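PDB 6HVG: alternansucrase, which belongs to glycoside hydrolase family 70 and joins a TIM-barrel-type enzyme core, which carries a calcium ion, to repeats of the choline-binding and cell-wall-binding type. Local coordinates for residues D426-S431 / A480-Q485; T486-Q491 / E499-A504; R437-T442 / L1283-K1288. All blocks are in the same frame, centred on the assembly; numbering follows the deposited sequence.

Contact 1: D426-S431 / A480-Q485; sequences DTWTAS and AAFVIQ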
loop_
_atom_site.group_PDB
_atom_site.type_symbol
_atom_site.label_atom_id
_atom_site.label_comp_id
_atom_site.label_asym_id
_atom_site.label_seq_id
_atom_site.Cartn_x
_atom_site.Cartn_y
_atom_site.Cartn_z
ATOM N N ASP A 426 -41.840 -24.155 25.453
ATOM C CA ASP A 426 -43.019 -24.595 26.212
ATOM C C ASP A 426 -42.965 -24.153 27.648
ATOM O O ASP A 426 -43.874 -23.467 28.138
ATOM C CB ASP A 426 -43.178 -26.124 26.179
ATOM C CG ASP A 426 -43.636 -26.643 24.825
ATOM O OD1 ASP A 426 -43.497 -27.863 24.543
ATOM O OD2 ASP A 426 -44.141 -25.818 24.042
ATOM N N THR A 427 -41.903 -24.569 28.325
ATOM C CA THR A 427 -41.830 -24.396 29.756
ATOM C C THR A 427 -40.553 -23.685 30.153
ATOM O O THR A 427 -39.465 -24.023 29.684
ATOM C CB THR A 427 -41.975 -25.736 30.512
ATOM O OG1 THR A 427 -41.044 -26.689 30.005
ATOM C CG2 THR A 427 -43.392 -26.270 30.349
ATOM N N TRP A 428 -40.710 -22.685 31.014
ATOM C CA TRP A 428 -39.587 -21.932 31.550
ATOM C C TRP A 428 -38.925 -22.764 32.617
ATOM O O TRP A 428 -39.587 -23.256 33.525
ATOM C CB TRP A 428 -40.051 -20.626 32.160
ATOM C CG TRP A 428 -40.479 -19.595 31.164
ATOM C CD1 TRP A 428 -41.754 -19.276 30.823
ATOM C CD2 TRP A 428 -39.627 -18.717 30.405
ATOM N NE1 TRP A 428 -41.755 -18.253 29.903
ATOM C CE2 TRP A 428 -40.462 -17.900 29.627
ATOM C CE3 TRP A 428 -38.244 -18.546 30.313
ATOM C CZ2 TRP A 428 -39.962 -16.926 28.766
ATOM C CZ3 TRP A 428 -37.743 -17.571 29.452
ATOM C CH2 TRP A 428 -38.604 -16.776 28.690
ATOM N N THR A 429 -37.618 -22.937 32.499
ATOM C CA THR A 429 -36.841 -23.621 33.505
ATOM C C THR A 429 -35.635 -22.742 33.899
ATOM O O THR A 429 -35.021 -22.056 33.062
ATOM C CB THR A 429 -36.366 -24.987 32.970
ATOM O OG1 THR A 429 -35.416 -24.773 31.926
ATOM C CG2 THR A 429 -37.517 -25.779 32.348
ATOM N N ALA A 430 -35.307 -22.765 35.187
ATOM C CA ALA A 430 -34.109 -22.116 35.691
ATOM C C ALA A 430 -32.919 -22.554 34.838
ATOM O O ALA A 430 -32.839 -23.712 34.432
ATOM C CB ALA A 430 -33.902 -22.495 37.150
ATOM N N SER A 431 -32.008 -21.637 34.547
ATOM C CA SER A 431 -30.853 -21.967 33.714
ATOM C C SER A 431 -29.739 -22.618 34.511
ATOM O O SER A 431 -29.558 -22.336 35.704
ATOM C CB SER A 431 -30.302 -20.715 33.016
ATOM O OG SER A 431 -30.183 -19.640 33.926
ATOM N N ALA A 480 -42.473 -9.568 18.181
ATOM C CA ALA A 480 -41.836 -10.330 17.118
ATOM C C ALA A 480 -40.527 -10.963 17.574
ATOM O O ALA A 480 -40.172 -12.035 17.105
ATOM C CB ALA A 480 -41.596 -9.451 15.903
ATOM N N ALA A 481 -39.828 -10.315 18.494
ATOM C CA ALA A 481 -38.618 -10.890 19.074
ATOM C C ALA A 481 -38.921 -12.156 19.850
ATOM O O ALA A 481 -38.152 -13.093 19.812
ATOM C CB ALA A 481 -37.925 -9.866 19.959
ATOM N N PHE A 482 -40.055 -12.175 20.544
ATOM C CA PHE A 482 -40.425 -13.320 21.371
ATOM C C PHE A 482 -40.876 -14.528 20.556
ATOM O O PHE A 482 -40.511 -15.646 20.899
ATOM C CB PHE A 482 -41.479 -12.943 22.402
ATOM C CG PHE A 482 -41.736 -14.023 23.410
ATOM C CD1 PHE A 482 -40.784 -14.338 24.379
ATOM C CD2 PHE A 482 -42.931 -14.749 23.385
ATOM C CE1 PHE A 482 -41.024 -15.347 25.312
ATOM C CE2 PHE A 482 -43.174 -15.758 24.307
ATOM C CZ PHE A 482 -42.218 -16.058 25.269
ATOM N N VAL A 483 -41.607 -14.315 19.459
ATOM C CA VAL A 483 -41.947 -15.443 18.584
ATOM C C VAL A 483 -40.670 -16.019 17.954
ATOM O O VAL A 483 -40.583 -17.220 17.747
ATOM C CB VAL A 483 -43.024 -15.138 17.499
ATOM C CG1 VAL A 483 -44.247 -14.536 18.133
ATOM C CG2 VAL A 483 -42.511 -14.221 16.419
ATOM N N ILE A 484 -39.671 -15.179 17.688
ATOM C CA ILE A 484 -38.350 -15.652 17.252
ATOM C C ILE A 484 -37.628 -16.387 18.376
ATOM O O ILE A 484 -36.978 -17.403 18.124
ATOM C CB ILE A 484 -37.445 -14.500 16.747
ATOM C CG1 ILE A 484 -38.033 -13.847 15.487
ATOM C CG2 ILE A 484 -36.031 -14.991 16.452
ATOM C CD1 ILE A 484 -37.952 -14.699 14.235
ATOM N N GLN A 485 -37.746 -15.897 19.610
ATOM C CA GLN A 485 -37.120 -16.585 20.745
ATOM C C GLN A 485 -37.680 -17.994 20.893
ATOM O O GLN A 485 -36.930 -18.949 21.070
ATOM C CB GLN A 485 -37.292 -15.808 22.061
ATOM C CG GLN A 485 -36.781 -16.573 23.285
ATOM C CD GLN A 485 -36.732 -15.741 24.553
ATOM O OE1 GLN A 485 -37.020 -14.549 24.536
ATOM N NE2 GLN A 485 -36.364 -16.378 25.665
#

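Contact 2: T486-Q491 / E499-A504; sequences TAIEQQ and EWLRDA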
loop_
_atom_site.group_PDB
_atom_site.type_symbol
_atom_site.label_atom_id
_atom_site.label_comp_id
_atom_site.label_asym_id
_atom_site.label_seq_id
_atom_site.Cartn_x
_atom_site.Cartn_y
_atom_site.Cartn_z
ATOM N N THR A 486 -39.003 -18.109 20.822
ATOM C CA THR A 486 -39.674 -19.391 20.907
ATOM C C THR A 486 -39.099 -20.311 19.802
ATOM O O THR A 486 -38.589 -21.396 20.073
ATOM C CB THR A 486 -41.213 -19.208 20.814
ATOM O OG1 THR A 486 -41.686 -18.601 22.023
ATOM C CG2 THR A 486 -41.936 -20.547 20.594
ATOM N N ALA A 487 -39.127 -19.840 18.566
ATOM C CA ALA A 487 -38.615 -20.619 17.441
ATOM C C ALA A 487 -37.177 -21.037 17.645
ATOM O O ALA A 487 -36.792 -22.125 17.234
ATOM C CB ALA A 487 -38.756 -19.830 16.148
ATOM N N ILE A 488 -36.378 -20.168 18.253
ATOM C CA ILE A 488 -35.000 -20.494 18.541
ATOM C C ILE A 488 -34.915 -21.683 19.492
ATOM O O ILE A 488 -34.129 -22.608 19.272
ATOM C CB ILE A 488 -34.225 -19.283 19.112
ATOM C CG1 ILE A 488 -33.898 -18.301 17.983
ATOM C CG2 ILE A 488 -32.904 -19.718 19.775
ATOM C CD1 ILE A 488 -33.459 -16.933 18.457
ATOM N N GLU A 489 -35.716 -21.677 20.544
ATOM C CA GLU A 489 -35.638 -22.743 21.536
ATOM C C GLU A 489 -36.082 -24.085 20.968
ATOM O O GLU A 489 -35.636 -25.147 21.436
ATOM C CB GLU A 489 -36.441 -22.384 22.773
ATOM C CG GLU A 489 -35.977 -21.118 23.486
ATOM C CD GLU A 489 -34.659 -21.267 24.247
ATOM O OE1 GLU A 489 -33.921 -22.243 24.026
ATOM O OE2 GLU A 489 -34.366 -20.368 25.058
ATOM N N GLN A 490 -36.945 -24.030 19.953
ATOM C CA GLN A 490 -37.399 -25.231 19.243
ATOM C C GLN A 490 -36.321 -25.880 18.368
ATOM O O GLN A 490 -36.193 -27.109 18.350
ATOM C CB GLN A 490 -38.635 -24.907 18.395
ATOM C CG GLN A 490 -39.898 -24.648 19.216
ATOM C CD GLN A 490 -41.025 -24.061 18.389
ATOM O OE1 GLN A 490 -40.842 -23.723 17.219
ATOM N NE2 GLN A 490 -42.195 -23.909 19.006
ATOM N N GLN A 491 -35.563 -25.059 17.640
ATOM C CA GLN A 491 -34.470 -25.573 16.824
ATOM C C GLN A 491 -33.278 -25.990 17.691
ATOM O O GLN A 491 -32.455 -26.776 17.227
ATOM C CB GLN A 491 -34.037 -24.578 15.751
ATOM C CG GLN A 491 -35.078 -24.236 14.698
ATOM C CD GLN A 491 -35.232 -25.262 13.586
ATOM O OE1 GLN A 491 -36.348 -25.680 13.256
ATOM N NE2 GLN A 491 -34.106 -25.633 12.959
ATOM N N GLU A 499 -24.626 -24.356 18.197
ATOM C CA GLU A 499 -23.607 -23.877 17.254
ATOM C C GLU A 499 -24.230 -23.270 16.016
ATOM O O GLU A 499 -23.699 -22.321 15.453
ATOM C CB GLU A 499 -22.622 -24.996 16.869
ATOM C CG GLU A 499 -21.782 -25.540 18.027
ATOM C CD GLU A 499 -20.905 -24.484 18.715
ATOM O OE1 GLU A 499 -20.364 -23.586 18.017
ATOM O OE2 GLU A 499 -20.755 -24.555 19.961
ATOM N N TRP A 500 -25.348 -23.831 15.577
ATOM C CA TRP A 500 -26.110 -23.257 14.456
ATOM C C TRP A 500 -26.491 -21.781 14.722
ATOM O O TRP A 500 -26.498 -20.959 13.802
ATOM C CB TRP A 500 -27.370 -24.092 14.163
ATOM C CG TRP A 500 -28.369 -23.957 15.230
ATOM C CD1 TRP A 500 -28.414 -24.652 16.406
ATOM C CD2 TRP A 500 -29.436 -23.007 15.275
ATOM N NE1 TRP A 500 -29.464 -24.219 17.162
ATOM C CE2 TRP A 500 -30.111 -23.205 16.494
ATOM C CE3 TRP A 500 -29.896 -22.014 14.396
ATOM C CZ2 TRP A 500 -31.226 -22.440 16.861
ATOM C CZ3 TRP A 500 -30.998 -21.261 14.766
ATOM C CH2 TRP A 500 -31.653 -21.482 15.988
ATOM N N LEU A 501 -26.800 -21.464 15.987
ATOM C CA LEU A 501 -27.156 -20.101 16.411
ATOM C C LEU A 501 -25.922 -19.193 16.486
ATOM O O LEU A 501 -25.957 -18.067 16.014
ATOM C CB LEU A 501 -27.865 -20.133 17.766
ATOM C CG LEU A 501 -28.475 -18.832 18.315
ATOM C CD1 LEU A 501 -29.581 -18.243 17.451
ATOM C CD2 LEU A 501 -29.042 -19.100 19.697
ATOM N N ARG A 502 -24.821 -19.692 17.034
ATOM C CA ARG A 502 -23.563 -18.933 17.024
ATOM C C ARG A 502 -23.251 -18.435 15.616
ATOM O O ARG A 502 -22.877 -17.287 15.418
ATOM C CB ARG A 502 -22.394 -19.781 17.527
ATOM C CG ARG A 502 -22.447 -20.118 19.008
ATOM C CD ARG A 502 -21.851 -19.017 19.858
ATOM N NE ARG A 502 -21.888 -19.344 21.281
ATOM C CZ ARG A 502 -21.499 -18.534 22.262
ATOM N NH1 ARG A 502 -21.047 -17.317 22.010
ATOM N NH2 ARG A 502 -21.587 -18.933 23.521
ATOM N N ASP A 503 -23.402 -19.314 14.634
ATOM C CA ASP A 503 -23.115 -18.969 13.237
ATOM C C ASP A 503 -24.135 -17.988 12.668
ATOM O O ASP A 503 -23.785 -17.136 11.856
ATOM C CB ASP A 503 -23.049 -20.239 12.371
ATOM C CG ASP A 503 -21.913 -21.185 12.792
ATOM O OD1 ASP A 503 -20.942 -20.714 13.447
ATOM O OD2 ASP A 503 -21.987 -22.398 12.460
ATOM N N ALA A 504 -25.393 -18.120 13.084
ATOM C CA ALA A 504 -26.448 -17.171 12.693
ATOM C C ALA A 504 -26.210 -15.771 13.287
ATOM O O ALA A 504 -26.313 -14.769 12.592
ATOM C CB ALA A 504 -27.802 -17.701 13.112
#

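Contact 3: R437-T442 / L1283-K1288; sequences RPLLMT and LQLQNK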
loop_
_atom_site.group_PDB
_atom_site.type_symbol
_atom_site.label_atom_id
_atom_site.label_comp_id
_atom_site.label_asym_id
_atom_site.label_seq_id
_atom_site.Cartn_x
_atom_site.Cartn_y
_atom_site.Cartn_z
ATOM N N ARG A 437 -27.164 -17.717 26.193
ATOM C CA ARG A 437 -27.976 -17.302 25.061
ATOM C C ARG A 437 -27.466 -15.965 24.521
ATOM O O ARG A 437 -26.863 -15.197 25.250
ATOM C CB ARG A 437 -29.452 -17.183 25.471
ATOM C CG ARG A 437 -30.182 -18.510 25.661
ATOM C CD ARG A 437 -30.363 -19.243 24.332
ATOM N NE ARG A 437 -31.098 -20.513 24.420
ATOM C CZ ARG A 437 -30.596 -21.654 24.889
ATOM N NH1 ARG A 437 -29.351 -21.700 25.372
ATOM N NH2 ARG A 437 -31.348 -22.744 24.934
ATOM N N PRO A 438 -27.695 -15.683 23.229
ATOM C CA PRO A 438 -27.209 -14.442 22.647
ATOM C C PRO A 438 -27.947 -13.245 23.191
ATOM O O PRO A 438 -29.174 -13.250 23.267
ATOM C CB PRO A 438 -27.491 -14.593 21.134
ATOM C CG PRO A 438 -28.454 -15.684 21.022
ATOM C CD PRO A 438 -28.340 -16.548 22.235
ATOM N N LEU A 439 -27.197 -12.202 23.511
ATOM C CA LEU A 439 -27.754 -10.956 23.969
ATOM C C LEU A 439 -28.796 -10.418 22.996
ATOM O O LEU A 439 -29.817 -9.862 23.403
ATOM C CB LEU A 439 -26.631 -9.929 24.151
ATOM C CG LEU A 439 -26.984 -8.633 24.880
ATOM C CD1 LEU A 439 -27.477 -8.862 26.301
ATOM C CD2 LEU A 439 -25.769 -7.740 24.898
ATOM N N LEU A 440 -28.540 -10.569 21.706
ATOM C CA LEU A 440 -29.443 -10.064 20.672
ATOM C C LEU A 440 -30.784 -10.812 20.537
ATOM O O LEU A 440 -31.643 -10.406 19.743
ATOM C CB LEU A 440 -28.727 -10.030 19.313
ATOM C CG LEU A 440 -27.520 -9.084 19.160
ATOM C CD1 LEU A 440 -26.847 -9.281 17.812
ATOM C CD2 LEU A 440 -27.941 -7.630 19.311
ATOM N N MET A 441 -30.969 -11.871 21.318
ATOM C CA MET A 441 -32.273 -12.539 21.439
ATOM C C MET A 441 -33.250 -11.711 22.278
ATOM O O MET A 441 -34.463 -11.849 22.124
ATOM C CB MET A 441 -32.092 -13.943 22.052
ATOM C CG MET A 441 -33.330 -14.845 22.038
ATOM S SD MET A 441 -33.051 -16.493 22.757
ATOM C CE MET A 441 -32.927 -16.103 24.502
ATOM N N THR A 442 -32.700 -10.856 23.148
ATOM C CA THR A 442 -33.430 -10.131 24.181
ATOM C C THR A 442 -33.216 -8.617 24.180
ATOM O O THR A 442 -34.075 -7.875 24.640
ATOM C CB THR A 442 -33.013 -10.688 25.550
ATOM O OG1 THR A 442 -33.458 -12.054 25.640
ATOM C CG2 THR A 442 -33.616 -9.870 26.709
ATOM N N LEU A 1283 -31.673 -1.819 31.389
ATOM C CA LEU A 1283 -32.549 -2.113 32.524
ATOM C C LEU A 1283 -33.335 -3.414 32.353
ATOM O O LEU A 1283 -33.674 -4.031 33.343
ATOM C CB LEU A 1283 -33.488 -0.933 32.797
ATOM C CG LEU A 1283 -32.840 0.389 33.263
ATOM C CD1 LEU A 1283 -33.865 1.502 33.210
ATOM C CD2 LEU A 1283 -32.262 0.300 34.640
ATOM N N GLN A 1284 -33.618 -3.838 31.118
ATOM C CA GLN A 1284 -34.338 -5.101 30.870
ATOM C C GLN A 1284 -33.582 -6.255 31.508
ATOM O O GLN A 1284 -34.196 -7.214 32.018
ATOM C CB GLN A 1284 -34.419 -5.456 29.370
ATOM C CG GLN A 1284 -35.027 -4.436 28.450
ATOM C CD GLN A 1284 -34.085 -3.333 28.099
ATOM O OE1 GLN A 1284 -33.282 -2.884 28.934
ATOM N NE2 GLN A 1284 -34.192 -2.857 26.861
ATOM N N LEU A 1285 -32.256 -6.197 31.410
ATOM C CA LEU A 1285 -31.414 -7.285 31.840
ATOM C C LEU A 1285 -31.332 -7.394 33.346
ATOM O O LEU A 1285 -31.023 -8.478 33.835
ATOM C CB LEU A 1285 -30.015 -7.169 31.243
ATOM C CG LEU A 1285 -29.855 -7.591 29.773
ATOM C CD1 LEU A 1285 -30.425 -8.966 29.489
ATOM C CD2 LEU A 1285 -30.539 -6.610 28.884
ATOM N N GLN A 1286 -31.651 -6.321 34.072
ATOM C CA GLN A 1286 -31.686 -6.352 35.540
ATOM C C GLN A 1286 -33.086 -6.477 36.121
ATOM O O GLN A 1286 -33.297 -6.245 37.313
ATOM C CB GLN A 1286 -31.062 -5.093 36.094
ATOM C CG GLN A 1286 -29.636 -4.851 35.668
ATOM C CD GLN A 1286 -29.110 -3.573 36.273
ATOM O OE1 GLN A 1286 -29.748 -2.522 36.184
ATOM N NE2 GLN A 1286 -27.963 -3.660 36.931
ATOM N N ASN A 1287 -34.030 -6.877 35.277
ATOM C CA ASN A 1287 -35.453 -6.978 35.638
ATOM C C ASN A 1287 -35.982 -5.679 36.178
ATOM O O ASN A 1287 -36.617 -5.669 37.224
ATOM C CB ASN A 1287 -35.709 -8.122 36.635
ATOM C CG ASN A 1287 -37.189 -8.497 36.738
ATOM O OD1 ASN A 1287 -37.974 -8.281 35.830
ATOM N ND2 ASN A 1287 -37.578 -9.009 37.878
ATOM N N LYS A 1288 -35.686 -4.582 35.496
ATOM C CA LYS A 1288 -36.246 -3.311 35.846
ATOM C C LYS A 1288 -36.971 -2.889 34.624
ATOM O O LYS A 1288 -36.786 -3.476 33.572
ATOM C CB LYS A 1288 -35.157 -2.312 36.222
ATOM C CG LYS A 1288 -34.453 -2.675 37.512
ATOM C CD LYS A 1288 -33.596 -1.499 37.971
ATOM C CE LYS A 1288 -32.697 -1.855 39.160
ATOM N NZ LYS A 1288 -33.506 -2.310 40.335
#

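Contact 1: D426-S431 / A480-Q485
W428 lies on an extended strand and F482 and Q485 on helix 474-495, with backbones held well apart: 12.3 Å separates the CA of W428 from the CA of Q485, and the gap is bridged by side chains. The six-membered end of the indole does the touching. Its CZ2 comes to the edge of the F482 ring, in that ring's plane, 3.9 Å from CE1, while F482 in turn meets the indole at a slant. Next to it, CH2 of W428 sits 3.8 Å from NE2 of Q485. The glutamine reaches this point because its CG is anti to the backbone N (chi1 174°) and the chain beyond runs straight on, delivering the amide almost perpendicular to the indole (planes 89° apart). That amide is not held by the tryptophan: NE2 is hydrogen-bonded to OD1 of N393, which probably fixes its rotation and lets the indole pack against a group already set in place. No hydrogen bond crosses between the two segments, and the contact is small, with 98 Å² buried. Around it, the ring of H392 meets W428 with planes about 35° apart, and the partner strand 420-423 of this two-stranded antiparallel hairpin adds D420 and L422. I484 of the same helix packs on helix 447-462, whereas F482 and Q485 meet the hairpin through W428.

Contact 2: T486-Q491 / E499-A504
Q491, whose CB packs on the indole of W500, donates its backbone N to A487 O at 3.2 Å, and the same carbonyl receives a second, weak bond from Q490 N. This part of helix 474-495, one turn before its C-terminal end, meets the start of helix 499-511 in a helical hairpin: the short segments run at 135° to each other, their axes 11.1 Å apart at closest. W500 fills the gap. With its CG between the backbone N and the carbonyl carbon (chi1 70°), the indole folds over its own helix, so that CB of L501 lies 4.0 Å above the ring centre. Q491 CB is on the opposite side, displaced toward the rim, 3.7 Å from CZ2. The carbonyl of I488 comes up to the ring edge near its plane, its O 3.8 Å from the same CZ2. Deeper in, I488 CG2 touches L501 CD2 at 3.9 Å, the two branched chains crossing at about a right angle. The indole NE1 turns to the connecting loop, where S497 O takes a weak hydrogen bond. No hydrogen bond joins the two segments, which implies that this part of the hairpin is held by apolar packing, of W500 on Q491 and I488 and of I488 on L501.

Contact 3: R437-T442 / L1283-K1288
L1285 packs against L439 and T442, joining two parts of the chain that are 841 residues apart in sequence; such a discontinuous unit is consistent with domain IV of family 70 enzymes, which is assembled from separate lengths of chain. Residues 1283-1288 form a Schellman motif, with helical backbone angles at 1283-1285. It starts at L1283, whose O is gripped from opposite faces of its plane by Q1286 N at 3.1 Å and K1288 N at 3.0 Å, while its backbone also bonds to that of S1307. The CB of Q1284 points toward segment 437-442, but its side chain makes no close contact there and packs on Q385 and I1306; its O accepts N1287 N at 3.3 Å, the inner bond of the motif. L1285 follows, and its CD1 is the atom that makes the contact. It reaches L439 CD1 and T442 CG2, both at 4.3 Å, a loose approach in which methyl meets methyl. Y416 of strand 415-416 touches both L1285 and L439, and so joins this small apolar cluster. Q1286 turns off to Y398. N1287 then takes the left-handed helical conformation (phi 55°, psi 47°), which swings the chain round so that K1288 N can return to L1283 O. On the first segment, T442 N is held by L439 O at 3.1 Å, and the threonine's two branches divide the work: CG2, anti to the backbone N, faces L1285, whereas OG1 is hydrogen-bonded to the OH of Y416.

The three contacts form one neighbourhood, far from the centre of the chain. Contacts 1 and 2 use successive turns of helix 474-495, with centres about 12 Å apart. Contact 3 lies about 12 Å from the centre of contact 1 and 17 Å from that of contact 2, and segment 437-442 reaches both: M441 CE packs at 3.6 Å on Q485 NE2, and P438 CD lies 3.7 Å from L501 CD2. A salt bridge adds charge to this packing, R437 NH2 meeting E489 OE1 at 2.8 Å. None of the segments supplies a calcium ligand; that ion is bound by E575, D581, N625 and D1159.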